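Local coordinates for protein beta-mannosidase (Trichoderma harzianum, PDB 4CVU) that probably hydrolyses terminal beta-D-mannose from the non-reducing ends of beta-mannosides, as a secreted fungal enzyme of glycoside hydrolase family 2, at residues A[268-273]-A[328-333]; A[387-392]-A[706-711]; A[737-742]-A[758-763]; A[864-869]-A[929-934]. All coordinates share one frame; numbering follows the deposited sequence.

Contact 1: residues A[268-273]-A[328-333]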
loop_
_atom_site.group_PDB
_atom_site.type_symbol
_atom_site.label_atom_id
_atom_site.label_comp_id
_atom_site.label_asym_id
_atom_site.label_seq_id
_atom_site.Cartn_x
_atom_site.Cartn_y
_atom_site.Cartn_z
ATOM N N ALA A 268 -37.986 48.510 14.811
ATOM C CA ALA A 268 -37.921 47.119 15.282
ATOM C C ALA A 268 -37.446 47.053 16.727
ATOM O O ALA A 268 -36.684 47.904 17.175
ATOM C CB ALA A 268 -37.003 46.292 14.386
ATOM N N SER A 269 -37.900 46.027 17.439
ATOM C CA SER A 269 -37.571 45.821 18.848
ATOM C C SER A 269 -36.919 44.449 19.099
ATOM O O SER A 269 -37.196 43.492 18.376
ATOM C CB SER A 269 -38.838 45.891 19.679
ATOM O OG SER A 269 -39.567 44.675 19.564
ATOM N N MET A 270 -36.109 44.360 20.154
ATOM C CA MET A 270 -35.329 43.152 20.429
ATOM C C MET A 270 -35.468 42.715 21.886
ATOM O O MET A 270 -35.428 43.528 22.821
ATOM C CB MET A 270 -33.845 43.383 20.102
ATOM C CG MET A 270 -33.550 43.866 18.690
ATOM S SD MET A 270 -31.814 44.365 18.489
ATOM C CE MET A 270 -31.066 42.734 18.331
ATOM N N SER A 271 -35.638 41.418 22.067
ATOM C CA SER A 271 -35.696 40.808 23.382
ATOM C C SER A 271 -34.752 39.599 23.420
ATOM O O SER A 271 -34.419 39.039 22.368
ATOM C CB SER A 271 -37.114 40.349 23.671
ATOM O OG SER A 271 -37.477 39.338 22.756
ATOM N N VAL A 272 -34.324 39.207 24.619
ATOM C CA VAL A 272 -33.439 38.055 24.795
ATOM C C VAL A 272 -33.834 37.206 25.986
ATOM O O VAL A 272 -34.266 37.731 27.010
ATOM C CB VAL A 272 -31.956 38.467 24.961
ATOM C CG1 VAL A 272 -31.450 39.120 23.684
ATOM C CG2 VAL A 272 -31.751 39.392 26.158
ATOM N N ILE A 273 -33.689 35.893 25.836
ATOM C CA ILE A 273 -33.743 34.950 26.953
ATOM C C ILE A 273 -32.370 34.295 27.078
ATOM O O ILE A 273 -31.863 33.710 26.115
ATOM C CB ILE A 273 -34.832 33.864 26.745
ATOM C CG1 ILE A 273 -36.231 34.507 26.641
ATOM C CG2 ILE A 273 -34.816 32.859 27.896
ATOM C CD1 ILE A 273 -37.241 33.672 25.882
ATOM N N VAL A 328 -32.136 35.358 20.794
ATOM C CA VAL A 328 -32.436 36.762 20.503
ATOM C C VAL A 328 -33.553 36.830 19.482
ATOM O O VAL A 328 -33.406 36.298 18.394
ATOM C CB VAL A 328 -31.212 37.492 19.909
ATOM C CG1 VAL A 328 -31.550 38.943 19.598
ATOM C CG2 VAL A 328 -30.018 37.424 20.844
ATOM N N SER A 329 -34.657 37.497 19.820
ATOM C CA SER A 329 -35.801 37.638 18.913
ATOM C C SER A 329 -35.984 39.097 18.477
ATOM O O SER A 329 -35.885 40.021 19.294
ATOM C CB SER A 329 -37.092 37.137 19.580
ATOM O OG SER A 329 -36.947 35.814 20.075
ATOM N N VAL A 330 -36.247 39.289 17.190
ATOM C CA VAL A 330 -36.512 40.597 16.635
ATOM C C VAL A 330 -37.983 40.687 16.215
ATOM O O VAL A 330 -38.459 39.907 15.393
ATOM C CB VAL A 330 -35.601 40.903 15.432
ATOM C CG1 VAL A 330 -35.865 42.305 14.894
ATOM C CG2 VAL A 330 -34.136 40.747 15.814
ATOM N N SER A 331 -38.697 41.641 16.815
ATOM C CA SER A 331 -40.097 41.891 16.486
ATOM C C SER A 331 -40.289 43.290 15.940
ATOM O O SER A 331 -39.436 44.175 16.103
ATOM C CB SER A 331 -40.989 41.692 17.702
ATOM O OG SER A 331 -41.316 40.328 17.853
ATOM N N SER A 332 -41.431 43.467 15.287
ATOM C CA SER A 332 -41.751 44.705 14.585
ATOM C C SER A 332 -43.056 45.253 15.116
ATOM O O SER A 332 -44.008 44.496 15.301
ATOM C CB SER A 332 -41.873 44.433 13.088
ATOM O OG SER A 332 -41.542 45.587 12.356
ATOM N N ALA A 333 -43.091 46.566 15.358
ATOM C CA ALA A 333 -44.303 47.262 15.804
ATOM C C ALA A 333 -45.535 46.707 15.093
ATOM O O ALA A 333 -45.571 46.636 13.858
ATOM C CB ALA A 333 -44.178 48.759 15.554
HETATM O O HOH W 1 -38.753 40.475 19.939
#

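Contact 2: residues A[387-392]-A[706-711]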
loop_
_atom_site.group_PDB
_atom_site.type_symbol
_atom_site.label_atom_id
_atom_site.label_comp_id
_atom_site.label_asym_id
_atom_site.label_seq_id
_atom_site.Cartn_x
_atom_site.Cartn_y
_atom_site.Cartn_z
ATOM N N ALA A 387 0.007 23.743 22.514
ATOM C CA ALA A 387 0.671 23.514 21.202
ATOM C C ALA A 387 -0.013 24.263 20.058
ATOM O O ALA A 387 -1.027 24.924 20.280
ATOM C CB ALA A 387 0.742 22.030 20.877
ATOM N N ASN A 388 0.554 24.157 18.848
ATOM C CA ASN A 388 -0.001 24.792 17.648
ATOM C C ASN A 388 -0.857 23.787 16.866
ATOM O O ASN A 388 -0.409 22.718 16.535
ATOM C CB ASN A 388 1.104 25.288 16.774
ATOM C CG ASN A 388 1.818 26.510 17.390
ATOM O OD1 ASN A 388 1.554 27.660 16.998
ATOM N ND2 ASN A 388 2.694 26.276 18.319
ATOM N N LEU A 389 -2.084 24.144 16.623
ATOM C CA LEU A 389 -3.024 23.316 15.864
ATOM C C LEU A 389 -2.938 23.712 14.402
ATOM O O LEU A 389 -3.176 24.874 14.041
ATOM C CB LEU A 389 -4.428 23.561 16.377
ATOM C CG LEU A 389 -5.530 22.841 15.587
ATOM C CD1 LEU A 389 -5.401 21.355 15.816
ATOM C CD2 LEU A 389 -6.882 23.370 16.026
ATOM N N ILE A 390 -2.615 22.748 13.554
ATOM C CA ILE A 390 -2.626 22.930 12.110
ATOM C C ILE A 390 -3.846 22.169 11.555
ATOM O O ILE A 390 -4.470 21.383 12.277
ATOM C CB ILE A 390 -1.325 22.455 11.441
ATOM C CG1 ILE A 390 -1.151 20.951 11.602
ATOM C CG2 ILE A 390 -0.114 23.217 12.006
ATOM C CD1 ILE A 390 -0.533 20.279 10.405
ATOM N N PRO A 391 -4.225 22.431 10.310
ATOM C CA PRO A 391 -5.409 21.701 9.800
ATOM C C PRO A 391 -5.192 20.196 9.876
ATOM O O PRO A 391 -4.168 19.707 9.418
ATOM C CB PRO A 391 -5.513 22.161 8.354
ATOM C CG PRO A 391 -4.792 23.472 8.333
ATOM C CD PRO A 391 -3.686 23.378 9.315
ATOM N N PRO A 392 -6.150 19.460 10.435
ATOM C CA PRO A 392 -6.004 17.962 10.527
ATOM C C PRO A 392 -6.058 17.212 9.175
ATOM O O PRO A 392 -5.689 16.042 9.130
ATOM C CB PRO A 392 -7.211 17.557 11.377
ATOM C CG PRO A 392 -8.241 18.593 11.017
ATOM C CD PRO A 392 -7.471 19.900 10.883
ATOM N N TRP A 706 5.600 23.459 18.909
ATOM C CA TRP A 706 5.349 23.263 17.480
ATOM C C TRP A 706 5.608 21.789 17.172
ATOM O O TRP A 706 6.753 21.345 17.280
ATOM C CB TRP A 706 6.256 24.184 16.611
ATOM C CG TRP A 706 5.799 24.046 15.210
ATOM C CD1 TRP A 706 6.182 23.103 14.333
ATOM C CD2 TRP A 706 4.717 24.754 14.586
ATOM N NE1 TRP A 706 5.460 23.180 13.188
ATOM C CE2 TRP A 706 4.547 24.199 13.310
ATOM C CE3 TRP A 706 3.915 25.825 14.969
ATOM C CZ2 TRP A 706 3.618 24.659 12.428
ATOM C CZ3 TRP A 706 2.961 26.287 14.089
ATOM C CH2 TRP A 706 2.816 25.698 12.823
ATOM N N GLN A 707 4.617 20.971 16.787
ATOM C CA GLN A 707 3.243 21.312 16.500
ATOM C C GLN A 707 2.414 20.175 17.085
ATOM O O GLN A 707 2.953 19.101 17.387
ATOM C CB GLN A 707 2.991 21.384 14.985
ATOM C CG GLN A 707 3.322 20.105 14.236
ATOM C CD GLN A 707 3.494 20.270 12.738
ATOM O OE1 GLN A 707 4.500 20.795 12.280
ATOM N NE2 GLN A 707 2.522 19.788 11.960
ATOM N N LEU A 708 1.128 20.418 17.308
ATOM C CA LEU A 708 0.324 19.415 17.960
ATOM C C LEU A 708 0.226 18.230 17.046
ATOM O O LEU A 708 0.463 17.094 17.462
ATOM C CB LEU A 708 -1.088 19.948 18.278
ATOM C CG LEU A 708 -2.153 18.876 18.661
ATOM C CD1 LEU A 708 -1.890 18.318 20.029
ATOM C CD2 LEU A 708 -3.513 19.488 18.674
ATOM N N ASN A 709 -0.150 18.499 15.790
ATOM C CA ASN A 709 -0.778 17.463 14.968
ATOM C C ASN A 709 -0.302 17.426 13.513
ATOM O O ASN A 709 0.321 18.392 13.044
ATOM C CB ASN A 709 -2.297 17.623 15.030
ATOM C CG ASN A 709 -2.772 18.911 14.384
ATOM O OD1 ASN A 709 -2.278 19.991 14.706
ATOM N ND2 ASN A 709 -3.735 18.810 13.468
ATOM N N ASP A 710 -0.650 16.335 12.801
ATOM C CA ASP A 710 -0.215 16.078 11.416
ATOM C C ASP A 710 -1.379 16.149 10.424
ATOM O O ASP A 710 -2.486 15.711 10.733
ATOM C CB ASP A 710 0.397 14.675 11.233
ATOM C CG ASP A 710 1.895 14.627 11.493
ATOM O OD1 ASP A 710 2.620 15.563 11.126
ATOM O OD2 ASP A 710 2.361 13.601 12.066
ATOM N N ILE A 711 -1.095 16.672 9.229
ATOM C CA ILE A 711 -2.057 16.712 8.127
ATOM C C ILE A 711 -2.005 15.473 7.221
ATOM O O ILE A 711 -2.946 15.216 6.462
ATOM C CB ILE A 711 -1.806 17.982 7.280
ATOM C CG1 ILE A 711 -3.050 18.400 6.567
ATOM C CG2 ILE A 711 -0.678 17.790 6.307
ATOM C CD1 ILE A 711 -2.916 19.728 5.822
#

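Contact 3: residues A[737-742]-A[758-763]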
loop_
_atom_site.group_PDB
_atom_site.type_symbol
_atom_site.label_atom_id
_atom_site.label_comp_id
_atom_site.label_asym_id
_atom_site.label_seq_id
_atom_site.Cartn_x
_atom_site.Cartn_y
_atom_site.Cartn_z
ATOM N N TYR A 737 3.780 19.028 31.489
ATOM C CA TYR A 737 2.724 20.024 31.636
ATOM C C TYR A 737 1.844 19.786 32.908
ATOM O O TYR A 737 0.787 20.384 33.082
ATOM C CB TYR A 737 1.843 20.077 30.369
ATOM C CG TYR A 737 2.413 20.856 29.162
ATOM C CD1 TYR A 737 3.400 21.821 29.306
ATOM C CD2 TYR A 737 1.889 20.670 27.898
ATOM C CE1 TYR A 737 3.860 22.562 28.212
ATOM C CE2 TYR A 737 2.342 21.413 26.803
ATOM C CZ TYR A 737 3.353 22.349 26.973
ATOM O OH TYR A 737 3.823 23.076 25.898
ATOM N N GLU A 738 2.270 18.884 33.783
ATOM C CA GLU A 738 1.536 18.677 35.026
ATOM C C GLU A 738 1.618 19.948 35.901
ATOM O O GLU A 738 2.536 20.770 35.761
ATOM C CB GLU A 738 2.083 17.454 35.784
ATOM C CG GLU A 738 1.657 16.116 35.185
ATOM C CD GLU A 738 1.889 14.958 36.120
ATOM O OE1 GLU A 738 1.328 15.003 37.215
ATOM O OE2 GLU A 738 2.634 14.038 35.812
ATOM N N HIS A 739 0.636 20.102 36.785
ATOM C CA HIS A 739 0.537 21.313 37.626
ATOM C C HIS A 739 1.789 21.577 38.439
ATOM O O HIS A 739 2.241 22.688 38.506
ATOM C CB HIS A 739 -0.697 21.260 38.528
ATOM C CG HIS A 739 -1.987 21.295 37.776
ATOM N ND1 HIS A 739 -2.410 22.400 37.065
ATOM C CD2 HIS A 739 -2.944 20.352 37.612
ATOM C CE1 HIS A 739 -3.575 22.130 36.495
ATOM N NE2 HIS A 739 -3.926 20.902 36.819
ATOM N N VAL A 740 2.348 20.527 39.047
ATOM C CA VAL A 740 3.541 20.612 39.887
ATOM C C VAL A 740 4.550 19.556 39.396
ATOM O O VAL A 740 4.238 18.369 39.371
ATOM C CB VAL A 740 3.170 20.349 41.370
ATOM C CG1 VAL A 740 4.328 20.650 42.298
ATOM C CG2 VAL A 740 1.963 21.181 41.783
ATOM N N ILE A 741 5.733 20.007 38.985
ATOM C CA ILE A 741 6.768 19.143 38.427
ATOM C C ILE A 741 8.102 19.401 39.109
ATOM O O ILE A 741 8.371 20.503 39.581
ATOM C CB ILE A 741 6.910 19.329 36.882
ATOM C CG1 ILE A 741 7.303 20.781 36.533
ATOM C CG2 ILE A 741 5.598 18.956 36.185
ATOM C CD1 ILE A 741 7.750 20.972 35.091
ATOM N N ALA A 742 8.906 18.349 39.183
ATOM C CA ALA A 742 10.316 18.402 39.579
ATOM C C ALA A 742 11.145 18.177 38.334
ATOM O O ALA A 742 10.941 17.193 37.622
ATOM C CB ALA A 742 10.622 17.316 40.607
ATOM N N THR A 758 8.512 23.367 40.066
ATOM C CA THR A 758 7.763 24.441 39.410
ATOM C C THR A 758 6.284 24.129 39.454
ATOM O O THR A 758 5.900 22.998 39.219
ATOM C CB THR A 758 8.212 24.608 37.932
ATOM O OG1 THR A 758 9.599 24.962 37.875
ATOM C CG2 THR A 758 7.420 25.700 37.248
ATOM N N SER A 759 5.459 25.132 39.761
ATOM C CA SER A 759 4.012 24.932 39.963
ATOM C C SER A 759 3.226 25.983 39.214
ATOM O O SER A 759 3.593 27.145 39.268
ATOM C CB SER A 759 3.663 25.017 41.462
ATOM O OG SER A 759 2.271 25.100 41.658
ATOM N N ASP A 760 2.142 25.595 38.536
ATOM C CA ASP A 760 1.296 26.594 37.883
ATOM C C ASP A 760 0.023 26.985 38.666
ATOM O O ASP A 760 -0.851 27.706 38.148
ATOM C CB ASP A 760 0.951 26.168 36.458
ATOM C CG ASP A 760 -0.055 25.035 36.395
ATOM O OD1 ASP A 760 -0.483 24.491 37.460
ATOM O OD2 ASP A 760 -0.403 24.688 35.250
ATOM N N LEU A 761 -0.080 26.480 39.888
ATOM C CA LEU A 761 -1.242 26.735 40.728
ATOM C C LEU A 761 -1.249 28.194 41.176
ATOM O O LEU A 761 -0.200 28.860 41.182
ATOM C CB LEU A 761 -1.242 25.801 41.937
ATOM C CG LEU A 761 -1.302 24.309 41.618
ATOM C CD1 LEU A 761 -0.991 23.507 42.878
ATOM C CD2 LEU A 761 -2.639 23.892 41.021
ATOM N N TRP A 762 -2.429 28.684 41.540
ATOM C CA TRP A 762 -2.600 30.108 41.903
ATOM C C TRP A 762 -2.462 30.367 43.413
ATOM O O TRP A 762 -2.867 31.406 43.909
ATOM C CB TRP A 762 -3.938 30.664 41.389
ATOM C CG TRP A 762 -4.149 30.554 39.866
ATOM C CD1 TRP A 762 -3.231 30.142 38.923
ATOM C CD2 TRP A 762 -5.328 30.900 39.144
ATOM N NE1 TRP A 762 -3.781 30.202 37.686
ATOM C CE2 TRP A 762 -5.076 30.640 37.786
ATOM C CE3 TRP A 762 -6.594 31.386 39.515
ATOM C CZ2 TRP A 762 -6.044 30.851 36.790
ATOM C CZ3 TRP A 762 -7.547 31.591 38.532
ATOM C CH2 TRP A 762 -7.267 31.325 37.186
ATOM N N GLU A 763 -1.886 29.417 44.118
ATOM C CA GLU A 763 -1.591 29.542 45.551
ATOM C C GLU A 763 -0.317 28.734 45.852
ATOM O O GLU A 763 -0.009 27.780 45.133
ATOM C CB GLU A 763 -2.749 29.007 46.387
ATOM C CG GLU A 763 -2.952 27.506 46.251
ATOM C CD GLU A 763 -4.263 27.016 46.827
ATOM O OE1 GLU A 763 -5.278 27.758 46.769
ATOM O OE2 GLU A 763 -4.276 25.867 47.327
#

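Contact 4: residues A[864-869]-A[929-934]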
loop_
_atom_site.group_PDB
_atom_site.type_symbol
_atom_site.label_atom_id
_atom_site.label_comp_id
_atom_site.label_asym_id
_atom_site.label_seq_id
_atom_site.Cartn_x
_atom_site.Cartn_y
_atom_site.Cartn_z
ATOM N N LEU A 864 11.216 -7.597 30.500
ATOM C CA LEU A 864 9.939 -6.999 30.799
ATOM C C LEU A 864 8.848 -8.042 30.685
ATOM O O LEU A 864 8.907 -8.894 29.809
ATOM C CB LEU A 864 9.627 -5.862 29.816
ATOM C CG LEU A 864 10.406 -4.557 29.933
ATOM C CD1 LEU A 864 10.243 -3.756 28.664
ATOM C CD2 LEU A 864 9.893 -3.753 31.112
ATOM N N HIS A 865 7.938 -8.026 31.614
ATOM C CA HIS A 865 6.672 -8.797 31.498
ATOM C C HIS A 865 5.385 -7.868 31.370
ATOM O O HIS A 865 5.200 -6.772 31.955
ATOM C CB HIS A 865 6.441 -9.673 32.745
ATOM C CG HIS A 865 7.318 -10.889 32.846
ATOM N ND1 HIS A 865 8.690 -10.822 32.947
ATOM C CD2 HIS A 865 7.005 -12.207 32.913
ATOM C CE1 HIS A 865 9.185 -12.042 33.059
ATOM N NE2 HIS A 865 8.182 -12.903 33.047
ATOM N N LEU A 866 4.503 -8.339 30.510
ATOM C CA LEU A 866 3.343 -7.531 30.214
ATOM C C LEU A 866 2.128 -8.426 30.251
ATOM O O LEU A 866 2.167 -9.537 29.726
ATOM C CB LEU A 866 3.501 -6.890 28.820
ATOM C CG LEU A 866 2.364 -6.024 28.279
ATOM C CD1 LEU A 866 2.247 -4.769 29.098
ATOM C CD2 LEU A 866 2.557 -5.677 26.793
ATOM N N SER A 867 1.072 -7.951 30.895
ATOM C CA SER A 867 -0.190 -8.696 30.953
ATOM C C SER A 867 -1.327 -7.719 30.996
ATOM O O SER A 867 -1.136 -6.544 31.336
ATOM C CB SER A 867 -0.236 -9.618 32.192
ATOM O OG SER A 867 0.120 -8.921 33.367
ATOM N N TYR A 868 -2.510 -8.207 30.659
ATOM C CA TYR A 868 -3.695 -7.375 30.682
ATOM C C TYR A 868 -4.777 -7.983 31.567
ATOM O O TYR A 868 -4.993 -9.201 31.544
ATOM C CB TYR A 868 -4.264 -7.191 29.271
ATOM C CG TYR A 868 -5.455 -6.261 29.216
ATOM C CD1 TYR A 868 -5.302 -4.891 29.406
ATOM C CD2 TYR A 868 -6.728 -6.749 28.943
ATOM C CE1 TYR A 868 -6.400 -4.023 29.351
ATOM C CE2 TYR A 868 -7.826 -5.888 28.864
ATOM C CZ TYR A 868 -7.653 -4.545 29.079
ATOM O OH TYR A 868 -8.712 -3.721 29.012
ATOM N N ASN A 869 -5.450 -7.118 32.319
ATOM C CA ASN A 869 -6.513 -7.544 33.239
ATOM C C ASN A 869 -7.815 -6.996 32.712
ATOM O O ASN A 869 -8.014 -5.796 32.683
ATOM C CB ASN A 869 -6.233 -7.055 34.661
ATOM C CG ASN A 869 -7.233 -7.599 35.679
ATOM O OD1 ASN A 869 -8.440 -7.391 35.544
ATOM N ND2 ASN A 869 -6.727 -8.304 36.712
ATOM N N GLU A 929 -4.329 -8.207 23.340
ATOM C CA GLU A 929 -3.381 -9.285 23.094
ATOM C C GLU A 929 -2.272 -8.930 22.111
ATOM O O GLU A 929 -1.286 -9.649 22.044
ATOM C CB GLU A 929 -4.090 -10.491 22.480
ATOM C CG GLU A 929 -5.199 -11.062 23.327
ATOM C CD GLU A 929 -6.041 -12.061 22.547
ATOM O OE1 GLU A 929 -5.581 -12.537 21.480
ATOM O OE2 GLU A 929 -7.163 -12.378 23.000
ATOM N N GLN A 930 -2.469 -7.870 21.319
ATOM C CA GLN A 930 -1.497 -7.465 20.295
ATOM C C GLN A 930 -0.655 -6.315 20.801
ATOM O O GLN A 930 0.248 -5.875 20.121
ATOM C CB GLN A 930 -2.189 -7.072 18.996
ATOM C CG GLN A 930 -3.182 -8.131 18.472
ATOM C CD GLN A 930 -4.357 -7.509 17.706
ATOM O OE1 GLN A 930 -4.310 -6.317 17.319
ATOM N NE2 GLN A 930 -5.433 -8.302 17.495
ATOM N N VAL A 931 -0.935 -5.824 21.996
ATOM C CA VAL A 931 -0.107 -4.727 22.534
ATOM C C VAL A 931 1.255 -5.289 22.848
ATOM O O VAL A 931 1.337 -6.419 23.330
ATOM C CB VAL A 931 -0.725 -4.129 23.795
ATOM C CG1 VAL A 931 0.217 -3.107 24.444
ATOM C CG2 VAL A 931 -2.065 -3.482 23.483
ATOM N N THR A 932 2.335 -4.487 22.691
ATOM C CA THR A 932 3.675 -4.967 22.966
ATOM C C THR A 932 4.344 -3.930 23.863
ATOM O O THR A 932 3.830 -2.815 23.978
ATOM C CB THR A 932 4.560 -5.085 21.685
ATOM O OG1 THR A 932 4.786 -3.761 21.135
ATOM C CG2 THR A 932 3.898 -5.970 20.611
ATOM N N VAL A 933 5.406 -4.341 24.544
ATOM C CA VAL A 933 6.218 -3.420 25.385
ATOM C C VAL A 933 7.693 -3.536 25.025
ATOM O O VAL A 933 8.156 -4.585 24.613
ATOM C CB VAL A 933 5.959 -3.650 26.903
ATOM C CG1 VAL A 933 6.413 -5.022 27.378
ATOM C CG2 VAL A 933 6.647 -2.560 27.768
ATOM N N GLU A 934 8.472 -2.459 25.212
ATOM C CA GLU A 934 9.860 -2.524 24.852
ATOM C C GLU A 934 10.509 -1.442 25.650
ATOM O O GLU A 934 9.811 -0.723 26.354
ATOM C CB GLU A 934 10.066 -2.216 23.360
ATOM C CG GLU A 934 9.902 -0.734 23.009
ATOM C CD GLU A 934 9.854 -0.510 21.517
ATOM O OE1 GLU A 934 8.910 -1.049 20.834
ATOM O OE2 GLU A 934 10.776 0.176 21.000
#

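Contact 1: residues A[268-273]-A[328-333]
Val272 and Val328 sit opposite each other on neighbouring antiparallel strands and lie side by side, their side chains pointing the same way, with Val272 CG1 resting 3.6 Å from Val328 CG2. The other branch of Val328 is met differently: Met270 comes to it at a slant, its CE methyl 4.0 Å from Val328 CG1. A bend at the end of the methionine chain (chi3 78°) turns that methyl aside. Nearer the backbone, Met270 CG lies 4.3 Å from Val330 CG2, and the small CB of Ala268 meets the other methyl, Val330 CG1. Beta-branched valines suit an extended strand, while the flexible methionine reaches from its strand to Leu258, Leu289 and Val299 on other strands of the domain. That core belongs to an immunoglobulin-like beta-sandwich domain of family 2 enzymes: Val328 and Val330 also reach Leu258 of strand 252-261, and Val330 touches Val299 as well.

The opposite face carries four serines, small and polar as befits a partly exposed surface. Their backbones form the hydrogen-bonded pairs. Ser269 and Ser331 are joined by a bond in each direction, as are Ser271 and Ser329; Ser269 N to Ser331 O is 2.8 Å long and almost straight (175°). Ser269 OG adds a weak 3.5 Å bond to Ser331 O, which therefore receives both donors of that serine. A water lies over this face, 3.3 Å from Ser271 OG; it also bonds weakly to Ser329 O and to Ser331 OG, linking hydroxyls on adjacent strands.

Contact 2: residues A[387-392]-A[706-711]
This is a buried seam of mixed polar and apolar contacts, where the ends of two parallel strands of the catalytic barrel, 380-389 and 702-705, run on side by side into loops. Asn709 supplies the main polar link: its amide grips both backbone polar atoms of Ile390. OD1 accepts from Ile390 N at 3.0 Å, in the carbonyl plane and on a lone pair, while ND2 donates to Ile390 O at 2.9 Å, the nitrogen standing above that carbonyl's plane. With CG set between its own backbone N and carbonyl carbon (chi1 66°), the amide turns in to the neighbouring chain. Asparagine suits the place because it offers an acceptor and a donor together; an alanine here would probably leave Ile390 N and O without their mates and weaken the hold between the two loops at this point.

Beside it, Leu708 N bonds to Asn388 O at 2.9 Å, and Gln707 NE2 donates almost straight to Asn709 O, bracing the backbone behind the amide. The Asn388 side chain crosses Trp706 at about a right angle, amide and ring planes 46° apart, with CG 3.3 Å from Trp706 CE3; its polar ends are engaged by Arg420, Asn593 O and Tyr705 O. Ile390 CG2 lies 3.9 Å from Trp706 CH2, and Ile390 CD1 packs on Gln707 NE2. The peptide between Trp706 and Gln707 is cis, a feature found after the last barrel strand in many clan GH-A glycosidases, and the whole seam is where the first and last strands close a (beta/alpha)8 barrel.

Contact 3: residues A[737-742]-A[758-763]
His739 and Asp760 form a histidine-carboxylate hydrogen bond: ND1 donates to Asp760 OD1 at 2.9 Å. The oxygen lies in the ring plane at its edge and uses its syn lone pair, although ring and carboxylate planes are turned 53° apart. Asp760 has CG folded between its own backbone N and carbonyl carbon (chi1 73°), which brings OD1 up to the ring; His739 swings its ring away from its carbonyl carbon (chi1 -66°). Both residues have second partners: Asp760 OD2 makes a salt bridge with Lys385, and His739 NE2 bonds to Asp317. With a carboxylate at each nitrogen, the ring is probably inclined to carry positive charge. A leucine in place of Asp760 would probably cost Lys385 its salt bridge and leave His739 ND1 without its acceptor, the ring less firmly fixed.

Asp760 N also bonds to His739 O at 2.9 Å. On the face of Val740 and Ser759, Val740 CG2 meets Leu761 CD1 from the loop beyond the strand at 3.9 Å, the side chains crossing at about a right angle. On the other, Ile741 and Thr758 lie side by side, an antiparallel pair with backbone bonds both ways; Thr800 holds Thr758 OG1. Ser759 OG accepts from Leu761 N at 3.3 Å, an ST turn that suits a short hydroxyl side chain at a strand's end. The two segments form the open end of the antiparallel beta hairpin 740-747/752-759, at the start of the immunoglobulin-like domain that follows the barrel.

Contact 4: residues A[864-869]-A[929-934]
The flat groups met across this contact are peptide units, and leucine methyls reach them. Leu866 CD2 lies 3.7 Å from Val931 O and 3.9 Å from Thr932 C, so one methyl packs on the backbone leading into strand 932-934. Leu864 CD1 likewise approaches the carbonyl group of Glu934, 3.8 Å from its C atom. The ring of Tyr868, further along the same strand, meets instead that of Phe875, their planes about 50° apart.

Val933 is the wedge between the two leucines. Its CG1 lies 3.7 Å from Leu866 CB and also nears Leu864 CB, whereas CG2 touches Leu864 CD1 at 3.9 Å. The valine torsion (chi1 65°) spreads the methyls this way, one tucked between the backbone N and carbonyl carbon and the other trans to the N. Leu866 stretches its CG trans to its own backbone N, which carries CD2 across to Val931, whose CG1 is 4.2 Å away. Branched apolar residues suit the place, since methyl packing, not hydrogen bonding, joins the two segments. Leu889 and Val877 of strands 884-890 and 874-879 continue this apolar layer.

The strand axes come within 7.7 Å, running at 155° to each other, too far apart for a backbone ladder. Each belongs to a different sheet and lies at its border: this is the facing of two sheets at one side of an immunoglobulin-like beta-sandwich, here the C-terminal domain.

Overall arrangement
The four contacts follow one another along the chain and mark successive domains. Contact 2, with its centre about 5 Å from the centre of the chain, belongs to the barrel; its loops lie at the end where active sites of such barrels are found. Contact 3 comes nearest to it, about 5 Å between closest atoms and 25 Å between centres, and Lys385, the salt-bridge partner of Asp760, sits on the same strand 380-389 that feeds contact 2. Contacts 1 and 4, each in a beta-sandwich, lie about 63 Å apart between centres. The N-acetylglucosamines about 9 Å from the side chain of Met270 and 10 Å from that of Ser759 belong to attached glycans, not to a binding pocket.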